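Aac(6')-Ii (Enterococcus faecium, PDB 5E96) probably transfers an acetyl group from acetyl-CoA to the 6'-amino group of aminoglycoside antibiotics. Local coordinates at residues Lys14-Asp19 with Gln53-Gly58; Gly103-Tyr108 with Thr174-Pro179. All coordinates share one frame; numbering follows the deposited sequence.

Overall arrangement
Both contacts reach the same mixed sheet, but on opposite sides of the chain's centre, with centres about 29 Å apart and nearest atoms about 16 Å apart. Interaction 1 packs helix 11-24 against the start of strand 55-66. Interaction 2 joins two neighbouring strands where one begins and the other ends. Each is partly buried. The first has a polar outer edge, where a glutamine amide bridges to backbone and carboxylate, and a leucine pair inside. The second is mainly apolar, with isoleucines around one backbone hydrogen bond. The second subunit packs on interaction 2, whereas no other chain of the assembly touches the segments of interaction 1.

Interaction 1 of 2, residues Lys14-Asp19 with Gln53-Gly58; sequences KDQLSD and QDELVG. With EDO (1,2-ethanediol), chain C.
Q16 reaches from helix 11-24 to the first residues of strand 55-66, and its amide uses both ends there. Its CG lies anti to the carbonyl carbon (chi1 -63°), and an extended chain beyond CG carries the amide across to the first residues of the strand. OE1 accepts the backbone N of L56 at 3.1 Å. The N-H comes from above the carbonyl plane, about 55° out of it, and not on a lone pair. NE2 donates to OE1 of E55 at 2.7 Å, although this bond is well short of straight. E55 bends at its second torsion, which turns its carboxylate back to the glutamine. The two side chains cross at about a right angle, with amide and carboxylate planes 37° apart. These two bonds hold both ends of the amide and should limit its rotation.

An ethanediol, probably from the crystallisation liquor, sits at the same edge. Its O2 donates to the backbone O of D54 at 2.7 Å. The same O2 lies 2.6 Å from OE1 of Q16. N10 ND2 also bonds this molecule. The arrangement is a helix packed on the sheet of a GNAT fold. The axes of the short helix and strand segments approach to 8.3 Å. Just beyond, V57 and G58 both pair with A50 in a classic beta bulge.

L17, one residue on, supplies the apolar layer. L56 points toward the helix and sets CD2 3.4 Å from CA of L17, with the CB of L17 also in contact. CB of L56 also touches the aliphatic root of the glutamine, 3.8 Å from CB of Q16. Behind this, L17 packs on V37 of helix 33-40, and L56 on A49 of the adjoining strand.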
loop_
_atom_site.group_PDB
_atom_site.type_symbol
_atom_site.label_atom_id
_atom_site.label_comp_id
_atom_site.label_asym_id
_atom_site.label_seq_id
_atom_site.Cartn_x
_atom_site.Cartn_y
_atom_site.Cartn_z
ATOM N N LYS A 14 4.631 20.294 10.723
ATOM C CA LYS A 14 5.052 18.899 10.674
ATOM C C LYS A 14 5.289 18.360 12.074
ATOM O O LYS A 14 5.054 17.176 12.329
ATOM C CB LYS A 14 6.300 18.740 9.813
ATOM C CG LYS A 14 6.015 19.018 8.357
ATOM C CD LYS A 14 7.099 18.506 7.446
ATOM C CE LYS A 14 8.371 19.302 7.582
ATOM N NZ LYS A 14 9.367 18.814 6.590
ATOM N N ASP A 15 5.748 19.221 12.982
ATOM C CA ASP A 15 5.953 18.802 14.366
ATOM C C ASP A 15 4.595 18.489 14.984
ATOM O O ASP A 15 4.450 17.525 15.729
ATOM C CB ASP A 15 6.629 19.895 15.197
ATOM C CG ASP A 15 8.120 19.980 14.945
ATOM O OD1 ASP A 15 8.648 19.125 14.208
ATOM O OD2 ASP A 15 8.764 20.901 15.489
ATOM N N GLN A 16 3.597 19.310 14.672
ATOM C CA GLN A 16 2.263 19.084 15.209
ATOM C C GLN A 16 1.619 17.814 14.636
ATOM O O GLN A 16 0.870 17.128 15.332
ATOM C CB GLN A 16 1.367 20.297 14.946
ATOM C CG GLN A 16 1.848 21.570 15.638
ATOM C CD GLN A 16 0.877 22.728 15.475
ATOM O OE1 GLN A 16 0.351 22.964 14.390
ATOM N NE2 GLN A 16 0.651 23.465 16.554
ATOM N N LEU A 17 1.892 17.508 13.373
ATOM C CA LEU A 17 1.328 16.291 12.783
ATOM C C LEU A 17 1.987 15.125 13.510
ATOM O O LEU A 17 1.360 14.102 13.794
ATOM C CB LEU A 17 1.624 16.207 11.282
ATOM C CG LEU A 17 1.137 14.914 10.603
ATOM C CD1 LEU A 17 -0.361 14.729 10.824
ATOM C CD2 LEU A 17 1.458 14.960 9.131
ATOM N N SER A 18 3.263 15.308 13.821
ATOM C CA SER A 18 4.030 14.300 14.523
ATOM C C SER A 18 3.411 14.061 15.896
ATOM O O SER A 18 3.184 12.918 16.282
ATOM C CB SER A 18 5.486 14.760 14.662
ATOM O OG SER A 18 6.255 13.806 15.364
ATOM N N ASP A 19 3.122 15.134 16.627
ATOM C CA ASP A 19 2.531 14.992 17.951
ATOM C C ASP A 19 1.131 14.385 17.867
ATOM O O ASP A 19 0.734 13.593 18.723
ATOM C CB ASP A 19 2.466 16.345 18.673
ATOM C CG ASP A 19 3.838 16.996 18.824
ATOM O OD1 ASP A 19 4.845 16.259 18.900
ATOM O OD2 ASP A 19 3.908 18.243 18.874
ATOM N N GLN A 53 -6.719 28.299 14.666
ATOM C CA GLN A 53 -5.908 29.148 15.545
ATOM C C GLN A 53 -4.439 28.742 15.466
ATOM O O GLN A 53 -3.769 28.601 16.493
ATOM C CB GLN A 53 -6.372 29.015 16.999
ATOM C CG GLN A 53 -7.840 29.331 17.246
ATOM C CD GLN A 53 -8.243 29.070 18.693
ATOM O OE1 GLN A 53 -7.755 29.725 19.616
ATOM N NE2 GLN A 53 -9.129 28.103 18.896
ATOM N N ASP A 54 -3.941 28.541 14.250
ATOM C CA ASP A 54 -2.548 28.137 14.043
ATOM C C ASP A 54 -2.206 26.817 14.734
ATOM O O ASP A 54 -1.056 26.576 15.093
ATOM C CB ASP A 54 -1.586 29.224 14.531
ATOM C CG ASP A 54 -1.738 30.527 13.767
ATOM O OD1 ASP A 54 -1.865 30.485 12.523
ATOM O OD2 ASP A 54 -1.719 31.599 14.412
ATOM N N GLU A 55 -3.209 25.969 14.926
ATOM C CA GLU A 55 -2.999 24.665 15.555
ATOM C C GLU A 55 -3.521 23.577 14.612
ATOM O O GLU A 55 -4.652 23.652 14.141
ATOM C CB GLU A 55 -3.752 24.585 16.889
ATOM C CG GLU A 55 -3.465 25.743 17.841
ATOM C CD GLU A 55 -2.061 25.705 18.413
ATOM O OE1 GLU A 55 -1.185 25.058 17.804
ATOM O OE2 GLU A 55 -1.830 26.334 19.469
ATOM N N LEU A 56 -2.692 22.584 14.312
ATOM C CA LEU A 56 -3.124 21.496 13.445
ATOM C C LEU A 56 -4.093 20.639 14.252
ATOM O O LEU A 56 -3.698 20.038 15.244
ATOM C CB LEU A 56 -1.936 20.637 13.012
ATOM C CG LEU A 56 -2.269 19.473 12.067
ATOM C CD1 LEU A 56 -2.671 20.023 10.703
ATOM C CD2 LEU A 56 -1.067 18.550 11.911
ATOM N N VAL A 57 -5.356 20.591 13.837
ATOM C CA VAL A 57 -6.356 19.791 14.543
ATOM C C VAL A 57 -6.713 18.515 13.767
ATOM O O VAL A 57 -7.397 17.633 14.291
ATOM C CB VAL A 57 -7.663 20.599 14.792
ATOM C CG1 VAL A 57 -7.361 21.834 15.643
ATOM C CG2 VAL A 57 -8.290 21.013 13.462
ATOM N N GLY A 58 -6.252 18.420 12.524
ATOM C CA GLY A 58 -6.541 17.239 11.732
ATOM C C GLY A 58 -5.682 17.132 10.490
ATOM O O GLY A 58 -5.134 18.126 10.012
HETATM C C1 EDO C . 1.830 27.144 12.570
HETATM O O1 EDO C . 2.451 27.484 11.339
HETATM C C2 EDO C . 0.517 26.421 12.282
HETATM O O2 EDO C . 0.395 25.314 13.169
#

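Interaction 2 of 2, residues Gly103-Tyr108 with Thr174-Pro179; sequences GGITIY and TIIPRP
Here antiparallel strand pairing runs out: the start of strand 106-111 meets the end of strand 168-174 and the loop that follows it. T106 and T174 form a non-hydrogen-bonded pair, with their CA atoms 4.3 Å apart and both side chains on the same face of the sheet. Next to this pair, the backbone N of I175 donates to the O of I105 at 3.0 Å. CA of T174 lies 3.3 Å from that same oxygen, in a CA-H...O contact.

The chain enters here from helix 84-101, which ends in a Schellman motif with G103 as its C-prime residue. G104 follows, and its carbonyl O lies 3.1 Å from CD1 of I175. I175 holds CG1 between its backbone N and carbonyl carbon (chi1 50°), a position that brings CG1 and CD1 over the carbonyls of I105 and G104. Its other branch, CG2, meets CD1 of I107 at 4.1 Å, the two side chains crossing at about a right angle. Both isoleucines also pack on the helix, I107 on V99 and I175 on E96 and A100.

On the other side of the backbone, I105 and T174 lie side by side and point the same way, with their CG2 methyls 4.0 Å apart. CD1 of I176 comes to 4.0 Å from CG1 of I105. W164 of the second subunit packs on I105, T174 and I176. Within the chain, OG1 of T106 is hydrogen-bonded to the O of K173.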
loop_
_atom_site.group_PDB
_atom_site.type_symbol
_atom_site.label_atom_id
_atom_site.label_comp_id
_atom_site.label_asym_id
_atom_site.label_seq_id
_atom_site.Cartn_x
_atom_site.Cartn_y
_atom_site.Cartn_z
ATOM N N GLY A 103 -6.478 14.043 -11.554
ATOM C CA GLY A 103 -6.816 12.959 -12.458
ATOM C C GLY A 103 -7.363 11.714 -11.787
ATOM O O GLY A 103 -7.526 10.681 -12.438
ATOM N N GLY A 104 -7.653 11.810 -10.493
ATOM C CA GLY A 104 -8.176 10.667 -9.771
ATOM C C GLY A 104 -9.624 10.351 -10.089
ATOM O O GLY A 104 -10.441 11.254 -10.289
ATOM N N ILE A 105 -9.936 9.058 -10.136
ATOM C CA ILE A 105 -11.286 8.590 -10.422
ATOM C C ILE A 105 -11.889 7.897 -9.209
ATOM O O ILE A 105 -13.087 7.989 -8.961
ATOM C CB ILE A 105 -11.310 7.556 -11.573
ATOM C CG1 ILE A 105 -10.925 8.210 -12.895
ATOM C CG2 ILE A 105 -12.693 6.942 -11.680
ATOM C CD1 ILE A 105 -10.882 7.231 -14.054
ATOM N N THR A 106 -11.058 7.183 -8.461
ATOM C CA THR A 106 -11.561 6.460 -7.308
ATOM C C THR A 106 -10.618 6.524 -6.120
ATOM O O THR A 106 -9.409 6.648 -6.276
ATOM C CB THR A 106 -11.833 4.974 -7.667
ATOM O OG1 THR A 106 -12.378 4.290 -6.528
ATOM C CG2 THR A 106 -10.541 4.279 -8.103
ATOM N N ILE A 107 -11.194 6.469 -4.925
ATOM C CA ILE A 107 -10.420 6.495 -3.694
ATOM C C ILE A 107 -10.820 5.286 -2.877
ATOM O O ILE A 107 -12.011 5.039 -2.668
ATOM C CB ILE A 107 -10.701 7.771 -2.843
ATOM C CG1 ILE A 107 -10.132 9.008 -3.533
ATOM C CG2 ILE A 107 -10.074 7.625 -1.466
ATOM C CD1 ILE A 107 -10.421 10.325 -2.785
ATOM N N TYR A 108 -9.831 4.526 -2.417
ATOM C CA TYR A 108 -10.124 3.361 -1.595
ATOM C C TYR A 108 -9.352 3.470 -0.300
ATOM O O TYR A 108 -8.447 4.292 -0.165
ATOM C CB TYR A 108 -9.745 2.051 -2.304
ATOM C CG TYR A 108 -8.260 1.795 -2.413
ATOM C CD1 TYR A 108 -7.492 2.458 -3.360
ATOM C CD2 TYR A 108 -7.621 0.902 -1.553
ATOM C CE1 TYR A 108 -6.118 2.241 -3.457
ATOM C CE2 TYR A 108 -6.241 0.678 -1.637
ATOM C CZ TYR A 108 -5.503 1.354 -2.592
ATOM O OH TYR A 108 -4.145 1.161 -2.684
ATOM N N THR A 174 -16.185 6.222 -6.151
ATOM C CA THR A 174 -15.823 6.862 -7.408
ATOM C C THR A 174 -16.150 8.320 -7.124
ATOM O O THR A 174 -17.310 8.668 -6.909
ATOM C CB THR A 174 -16.673 6.343 -8.572
ATOM O OG1 THR A 174 -16.451 4.934 -8.721
ATOM C CG2 THR A 174 -16.287 7.051 -9.869
ATOM N N ILE A 175 -15.122 9.162 -7.119
ATOM C CA ILE A 175 -15.287 10.566 -6.780
ATOM C C ILE A 175 -15.583 11.592 -7.873
ATOM O O ILE A 175 -15.481 12.794 -7.636
ATOM C CB ILE A 175 -14.077 11.037 -5.939
ATOM C CG1 ILE A 175 -12.757 10.645 -6.612
ATOM C CG2 ILE A 175 -14.132 10.379 -4.569
ATOM C CD1 ILE A 175 -12.490 11.317 -7.929
ATOM N N ILE A 176 -15.948 11.127 -9.062
ATOM C CA ILE A 176 -16.300 12.026 -10.156
ATOM C C ILE A 176 -17.413 11.396 -10.981
ATOM O O ILE A 176 -17.532 10.173 -11.049
ATOM C CB ILE A 176 -15.107 12.336 -11.094
ATOM C CG1 ILE A 176 -14.541 11.041 -11.676
ATOM C CG2 ILE A 176 -14.053 13.139 -10.348
ATOM C CD1 ILE A 176 -13.464 11.269 -12.702
ATOM N N PRO A 177 -18.252 12.228 -11.614
ATOM C CA PRO A 177 -19.360 11.732 -12.435
ATOM C C PRO A 177 -18.897 10.914 -13.639
ATOM O O PRO A 177 -17.796 11.108 -14.158
ATOM C CB PRO A 177 -20.075 13.015 -12.859
ATOM C CG PRO A 177 -19.791 13.956 -11.727
ATOM C CD PRO A 177 -18.325 13.692 -11.472
ATOM N N ARG A 178 -19.752 9.996 -14.074
ATOM C CA ARG A 178 -19.462 9.158 -15.229
ATOM C C ARG A 178 -19.395 10.058 -16.460
ATOM O O ARG A 178 -20.377 10.707 -16.814
ATOM C CB ARG A 178 -20.577 8.126 -15.413
ATOM C CG ARG A 178 -20.130 6.683 -15.313
ATOM C CD ARG A 178 -19.189 6.320 -16.441
ATOM N NE ARG A 178 -18.827 4.909 -16.391
ATOM C CZ ARG A 178 -18.036 4.310 -17.271
ATOM N NH1 ARG A 178 -17.515 5.000 -18.279
ATOM N NH2 ARG A 178 -17.763 3.020 -17.141
ATOM N N PRO A 179 -18.234 10.110 -17.128
ATOM C CA PRO A 179 -18.079 10.948 -18.321
ATOM C C PRO A 179 -18.985 10.524 -19.474
ATOM O O PRO A 179 -19.705 9.512 -19.323
ATOM C CB PRO A 179 -16.599 10.792 -18.656
ATOM C CG PRO A 179 -16.316 9.388 -18.223
ATOM C CD PRO A 179 -17.016 9.321 -16.883
#